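PDB 1Z6O: ferritin light chain from Trichoplusia ni, which combines with heavy chains in a secreted 24-subunit shell that stores iron, the light chain facilitating nucleation of the ferrihydrite core. Local coordinates for residues A45-A59 with F76-I90. Numbering follows the deposited sequence.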
loop_
_atom_site.group_PDB
_atom_site.type_symbol
_atom_site.label_atom_id
_atom_site.label_comp_id
_atom_site.label_asym_id
_atom_site.label_seq_id
_atom_site.Cartn_x
_atom_site.Cartn_y
_atom_site.Cartn_z
ATOM N N ALA A 45 24.801 -46.035 10.104
ATOM C CA ALA A 45 24.147 -45.587 8.869
ATOM C C ALA A 45 23.409 -46.797 8.286
ATOM O O ALA A 45 22.289 -46.688 7.790
ATOM C CB ALA A 45 25.186 -45.084 7.858
ATOM N N LYS A 46 24.052 -47.955 8.353
ATOM C CA LYS A 46 23.466 -49.182 7.826
ATOM C C LYS A 46 22.194 -49.569 8.582
ATOM O O LYS A 46 21.219 -50.032 7.980
ATOM C CB LYS A 46 24.501 -50.307 7.908
ATOM C CG LYS A 46 24.001 -51.673 7.461
ATOM C CD LYS A 46 25.106 -52.710 7.639
ATOM C CE LYS A 46 24.561 -54.121 7.573
ATOM N NZ LYS A 46 25.651 -55.114 7.754
ATOM N N LEU A 47 22.200 -49.390 9.900
ATOM C CA LEU A 47 21.010 -49.712 10.696
ATOM C C LEU A 47 19.857 -48.775 10.306
ATOM O O LEU A 47 18.714 -49.217 10.161
ATOM C CB LEU A 47 21.314 -49.577 12.197
ATOM C CG LEU A 47 20.160 -49.858 13.178
ATOM C CD1 LEU A 47 19.615 -51.278 12.979
ATOM C CD2 LEU A 47 20.676 -49.681 14.613
ATOM N N HIS A 48 20.145 -47.485 10.131
ATOM C CA HIS A 48 19.084 -46.555 9.737
ATOM C C HIS A 48 18.558 -46.906 8.351
ATOM O O HIS A 48 17.367 -46.805 8.090
ATOM C CB HIS A 48 19.578 -45.098 9.720
ATOM C CG HIS A 48 19.602 -44.451 11.072
ATOM N ND1 HIS A 48 20.655 -44.596 11.951
ATOM C CD2 HIS A 48 18.689 -43.669 11.701
ATOM C CE1 HIS A 48 20.390 -43.929 13.064
ATOM N NE2 HIS A 48 19.203 -43.360 12.937
ATOM N N LEU A 49 19.453 -47.310 7.458
ATOM C CA LEU A 49 19.042 -47.656 6.096
ATOM C C LEU A 49 18.074 -48.840 6.118
ATOM O O LEU A 49 17.015 -48.812 5.483
ATOM C CB LEU A 49 20.285 -47.998 5.260
ATOM C CG LEU A 49 20.055 -48.481 3.822
ATOM C CD1 LEU A 49 19.244 -47.436 3.032
ATOM C CD2 LEU A 49 21.422 -48.721 3.163
ATOM N N GLU A 50 18.439 -49.883 6.853
ATOM C CA GLU A 50 17.594 -51.066 6.962
ATOM C C GLU A 50 16.261 -50.713 7.606
ATOM O O GLU A 50 15.203 -51.131 7.130
ATOM C CB GLU A 50 18.298 -52.152 7.796
ATOM C CG GLU A 50 19.599 -52.619 7.139
ATOM C CD GLU A 50 20.476 -53.484 8.045
ATOM O OE1 GLU A 50 20.358 -53.380 9.290
ATOM O OE2 GLU A 50 21.305 -54.251 7.499
ATOM N N ARG A 51 16.296 -49.952 8.693
ATOM C CA ARG A 51 15.043 -49.589 9.344
ATOM C C ARG A 51 14.179 -48.686 8.468
ATOM O O ARG A 51 12.951 -48.782 8.536
ATOM C CB ARG A 51 15.288 -48.903 10.696
ATOM C CG ARG A 51 15.841 -49.826 11.770
ATOM C CD ARG A 51 14.942 -51.045 12.005
ATOM N NE ARG A 51 15.482 -51.876 13.081
ATOM C CZ ARG A 51 15.334 -53.193 13.162
ATOM N NH1 ARG A 51 14.657 -53.849 12.226
ATOM N NH2 ARG A 51 15.878 -53.858 14.175
ATOM N N SER A 52 14.788 -47.819 7.649
ATOM C CA SER A 52 13.959 -46.954 6.808
ATOM C C SER A 52 13.074 -47.812 5.911
ATOM O O SER A 52 11.890 -47.517 5.739
ATOM C CB SER A 52 14.792 -45.974 5.950
ATOM O OG SER A 52 15.497 -46.621 4.905
ATOM N N TYR A 53 13.635 -48.876 5.346
ATOM C CA TYR A 53 12.839 -49.748 4.487
ATOM C C TYR A 53 11.869 -50.635 5.285
ATOM O O TYR A 53 10.786 -50.944 4.795
ATOM C CB TYR A 53 13.759 -50.558 3.546
ATOM C CG TYR A 53 14.123 -49.738 2.315
ATOM C CD1 TYR A 53 15.421 -49.246 2.113
ATOM C CD2 TYR A 53 13.146 -49.422 1.370
ATOM C CE1 TYR A 53 15.729 -48.457 0.989
ATOM C CE2 TYR A 53 13.440 -48.639 0.256
ATOM C CZ TYR A 53 14.725 -48.164 0.068
ATOM O OH TYR A 53 14.986 -47.418 -1.056
ATOM N N ASP A 54 12.222 -51.027 6.512
ATOM C CA ASP A 54 11.277 -51.802 7.338
ATOM C C ASP A 54 10.042 -50.918 7.612
ATOM O O ASP A 54 8.898 -51.360 7.501
ATOM C CB ASP A 54 11.869 -52.174 8.713
ATOM C CG ASP A 54 12.946 -53.243 8.633
ATOM O OD1 ASP A 54 12.914 -54.051 7.685
ATOM O OD2 ASP A 54 13.816 -53.285 9.534
ATOM N N TYR A 55 10.281 -49.670 8.001
ATOM C CA TYR A 55 9.180 -48.747 8.292
ATOM C C TYR A 55 8.350 -48.479 7.034
ATOM O O TYR A 55 7.130 -48.312 7.103
ATOM C CB TYR A 55 9.732 -47.420 8.835
ATOM C CG TYR A 55 10.406 -47.548 10.194
ATOM C CD1 TYR A 55 11.481 -46.735 10.528
ATOM C CD2 TYR A 55 9.942 -48.461 11.150
ATOM C CE1 TYR A 55 12.090 -46.814 11.788
ATOM C CE2 TYR A 55 10.544 -48.550 12.421
ATOM C CZ TYR A 55 11.616 -47.716 12.724
ATOM O OH TYR A 55 12.218 -47.761 13.967
ATOM N N LEU A 56 9.015 -48.414 5.887
ATOM C CA LEU A 56 8.301 -48.178 4.638
ATOM C C LEU A 56 7.321 -49.328 4.376
ATOM O O LEU A 56 6.191 -49.102 3.937
ATOM C CB LEU A 56 9.297 -48.047 3.474
ATOM C CG LEU A 56 8.633 -47.781 2.116
ATOM C CD1 LEU A 56 7.916 -46.438 2.180
ATOM C CD2 LEU A 56 9.679 -47.751 1.009
ATOM N N LEU A 57 7.743 -50.562 4.646
ATOM C CA LEU A 57 6.862 -51.714 4.438
ATOM C C LEU A 57 5.688 -51.681 5.422
ATOM O O LEU A 57 4.580 -52.072 5.069
ATOM C CB LEU A 57 7.642 -53.031 4.568
ATOM C CG LEU A 57 8.701 -53.239 3.464
ATOM C CD1 LEU A 57 9.487 -54.517 3.748
ATOM C CD2 LEU A 57 8.031 -53.318 2.092
ATOM N N SER A 58 5.922 -51.236 6.655
ATOM C CA SER A 58 4.814 -51.120 7.610
ATOM C C SER A 58 3.846 -50.041 7.119
ATOM O O SER A 58 2.630 -50.204 7.223
ATOM C CB SER A 58 5.315 -50.737 9.011
ATOM O OG SER A 58 5.960 -51.835 9.631
ATOM N N ALA A 59 4.375 -48.934 6.596
ATOM C CA ALA A 59 3.504 -47.870 6.091
ATOM C C ALA A 59 2.631 -48.422 4.958
ATOM O O ALA A 59 1.440 -48.104 4.864
ATOM C CB ALA A 59 4.333 -46.688 5.581
ATOM N N PHE A 76 4.313 -44.475 10.264
ATOM C CA PHE A 76 5.439 -45.247 9.744
ATOM C C PHE A 76 6.146 -44.585 8.577
ATOM O O PHE A 76 7.356 -44.722 8.424
ATOM C CB PHE A 76 4.993 -46.655 9.357
ATOM C CG PHE A 76 4.873 -47.571 10.533
ATOM C CD1 PHE A 76 3.625 -47.914 11.049
ATOM C CD2 PHE A 76 6.023 -48.056 11.160
ATOM C CE1 PHE A 76 3.522 -48.732 12.185
ATOM C CE2 PHE A 76 5.935 -48.874 12.291
ATOM C CZ PHE A 76 4.678 -49.211 12.804
ATOM N N LYS A 77 5.399 -43.860 7.756
ATOM C CA LYS A 77 6.008 -43.176 6.624
ATOM C C LYS A 77 6.963 -42.096 7.149
ATOM O O LYS A 77 8.054 -41.877 6.604
ATOM C CB LYS A 77 4.907 -42.564 5.754
ATOM C CG LYS A 77 5.407 -41.682 4.624
ATOM C CD LYS A 77 6.297 -42.436 3.667
ATOM C CE LYS A 77 6.640 -41.539 2.479
ATOM N NZ LYS A 77 7.767 -42.089 1.706
ATOM N N LYS A 78 6.560 -41.421 8.218
ATOM C CA LYS A 78 7.412 -40.391 8.806
ATOM C C LYS A 78 8.682 -41.029 9.396
ATOM O O LYS A 78 9.784 -40.502 9.224
ATOM C CB LYS A 78 6.649 -39.628 9.888
ATOM C CG LYS A 78 7.478 -38.548 10.563
ATOM C CD LYS A 78 6.630 -37.700 11.501
ATOM C CE LYS A 78 7.466 -36.608 12.158
ATOM N NZ LYS A 78 6.656 -35.764 13.082
ATOM N N LEU A 79 8.533 -42.147 10.100
ATOM C CA LEU A 79 9.698 -42.851 10.651
ATOM C C LEU A 79 10.633 -43.290 9.515
ATOM O O LEU A 79 11.858 -43.233 9.648
ATOM C CB LEU A 79 9.265 -44.093 11.439
ATOM C CG LEU A 79 8.556 -43.846 12.779
ATOM C CD1 LEU A 79 8.222 -45.192 13.423
ATOM C CD2 LEU A 79 9.457 -43.022 13.704
ATOM N N SER A 80 10.052 -43.750 8.409
ATOM C CA SER A 80 10.848 -44.184 7.256
ATOM C C SER A 80 11.613 -43.016 6.637
ATOM O O SER A 80 12.822 -43.115 6.385
ATOM C CB SER A 80 9.943 -44.808 6.178
ATOM O OG SER A 80 10.716 -45.171 5.037
ATOM N N ASP A 81 10.911 -41.911 6.380
ATOM C CA ASP A 81 11.546 -40.736 5.782
ATOM C C ASP A 81 12.658 -40.197 6.682
ATOM O O ASP A 81 13.715 -39.785 6.196
ATOM C CB ASP A 81 10.529 -39.606 5.537
ATOM C CG ASP A 81 9.518 -39.933 4.425
ATOM O OD1 ASP A 81 9.740 -40.869 3.619
ATOM O OD2 ASP A 81 8.489 -39.225 4.349
ATOM N N GLU A 82 12.425 -40.173 7.989
ATOM C CA GLU A 82 13.454 -39.679 8.904
ATOM C C GLU A 82 14.683 -40.584 8.913
ATOM O O GLU A 82 15.811 -40.098 8.915
ATOM C CB GLU A 82 12.892 -39.546 10.326
ATOM C CG GLU A 82 11.724 -38.556 10.371
ATOM C CD GLU A 82 11.114 -38.365 11.757
ATOM O OE1 GLU A 82 10.917 -39.370 12.483
ATOM O OE2 GLU A 82 10.810 -37.200 12.107
ATOM N N ALA A 83 14.468 -41.896 8.919
ATOM C CA ALA A 83 15.588 -42.832 8.928
ATOM C C ALA A 83 16.366 -42.767 7.603
ATOM O O ALA A 83 17.591 -42.930 7.587
ATOM C CB ALA A 83 15.083 -44.257 9.193
ATOM N N TRP A 84 15.667 -42.523 6.492
ATOM C CA TRP A 84 16.337 -42.413 5.191
ATOM C C TRP A 84 17.219 -41.161 5.204
ATOM O O TRP A 84 18.386 -41.179 4.804
ATOM C CB TRP A 84 15.294 -42.305 4.063
ATOM C CG TRP A 84 15.896 -42.015 2.705
ATOM C CD1 TRP A 84 15.858 -40.829 2.025
ATOM C CD2 TRP A 84 16.616 -42.932 1.875
ATOM N NE1 TRP A 84 16.511 -40.955 0.814
ATOM C CE2 TRP A 84 16.985 -42.234 0.699
ATOM C CE3 TRP A 84 16.982 -44.284 2.006
ATOM C CZ2 TRP A 84 17.704 -42.841 -0.343
ATOM C CZ3 TRP A 84 17.694 -44.891 0.966
ATOM C CH2 TRP A 84 18.046 -44.165 -0.193
ATOM N N SER A 85 16.654 -40.061 5.679
ATOM C CA SER A 85 17.393 -38.812 5.750
ATOM C C SER A 85 18.622 -38.944 6.673
ATOM O O SER A 85 19.698 -38.414 6.371
ATOM C CB SER A 85 16.451 -37.702 6.244
ATOM O OG SER A 85 17.160 -36.500 6.435
ATOM N N LYS A 86 18.470 -39.647 7.792
ATOM C CA LYS A 86 19.591 -39.839 8.720
ATOM C C LYS A 86 20.673 -40.720 8.108
ATOM O O LYS A 86 21.853 -40.562 8.409
ATOM C CB LYS A 86 19.122 -40.479 10.031
ATOM C CG LYS A 86 18.306 -39.541 10.935
ATOM C CD LYS A 86 19.103 -38.303 11.323
ATOM C CE LYS A 86 18.292 -37.380 12.246
ATOM N NZ LYS A 86 19.011 -36.117 12.614
ATOM N N THR A 87 20.270 -41.671 7.274
ATOM C CA THR A 87 21.241 -42.547 6.621
ATOM C C THR A 87 22.209 -41.679 5.810
ATOM O O THR A 87 23.429 -41.831 5.893
ATOM C CB THR A 87 20.550 -43.538 5.648
ATOM O OG1 THR A 87 19.692 -44.415 6.389
ATOM C CG2 THR A 87 21.595 -44.387 4.908
ATOM N N ILE A 88 21.657 -40.762 5.023
ATOM C CA ILE A 88 22.494 -39.904 4.196
ATOM C C ILE A 88 23.335 -38.960 5.056
ATOM O O ILE A 88 24.514 -38.731 4.773
ATOM C CB ILE A 88 21.624 -39.118 3.192
ATOM C CG1 ILE A 88 21.043 -40.104 2.162
ATOM C CG2 ILE A 88 22.464 -38.044 2.472
ATOM C CD1 ILE A 88 19.962 -39.495 1.267
ATOM N N ASP A 89 22.737 -38.428 6.113
ATOM C CA ASP A 89 23.462 -37.532 7.007
ATOM C C ASP A 89 24.658 -38.241 7.662
ATOM O O ASP A 89 25.743 -37.666 7.770
ATOM C CB ASP A 89 22.533 -37.000 8.105
ATOM C CG ASP A 89 23.181 -35.874 8.909
ATOM O OD1 ASP A 89 23.541 -36.085 10.087
ATOM O OD2 ASP A 89 23.349 -34.774 8.345
ATOM N N ILE A 90 24.470 -39.480 8.106
ATOM C CA ILE A 90 25.578 -40.208 8.739
ATOM C C ILE A 90 26.679 -40.508 7.722
ATOM O O ILE A 90 27.864 -40.390 8.028
ATOM C CB ILE A 90 25.088 -41.526 9.380
ATOM C CG1 ILE A 90 24.139 -41.208 10.545
ATOM C CG2 ILE A 90 26.295 -42.346 9.911
ATOM C CD1 ILE A 90 23.268 -42.414 10.969
#
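Ser80 and Ser52 make the hydrogen bond that joins segments 45-59 and 76-90 of helices 37-61 and 70-96: with chi1 at 177° the Ser80 hydroxyl swings away from its own N, and OG donates to Ser52 O at 2.7 Å. It arrives above the carbonyl plane, while Leu56 N reaches the same oxygen from the opposite face, so two donors grip it; Ser80 OG also bonds Arg68 of a neighbouring heavy chain. Two other hydroxyls turn back on their own helices, Ser52 OG to Leu49 O and Thr87 OG1 to Ala83 O, satisfying groups buried where the backbones run close. Aromatic contacts follow toward Ala59. Ser58 CB sits over one face of the Phe76 ring, 3.6 Å from its centroid, a CH-pi contact; at the edge of that ring, in its plane, comes Tyr55 CD2. Leu79 CB in turn covers a face of the Tyr55 ring, whose hydroxyl bonds to Thr132. Were Phe76 replaced by an alanine, Ser58 CB and Tyr55 CD2 would probably lose the ring they pack against, leaving a gap near Ala59. At the other end His48 is a knob among Ala83, Lys86, Thr87 and Ile90; its ND1 bonds to Tyr44 O and lies 3.5 Å from Ile90 CD1. Ala45 CB meets Ile90 CG2 at 3.6 Å. Leu49 and Trp84 lie side by side, CD1 to CZ3 3.6 Å, on the flank meeting that heavy chain, where Trp84 NE1 bonds its Ser65. The segment axes approach to 7.7 Å, their directions 160° apart, the close antiparallel pairing of the first two long helices in the ferritin four-helix bundle.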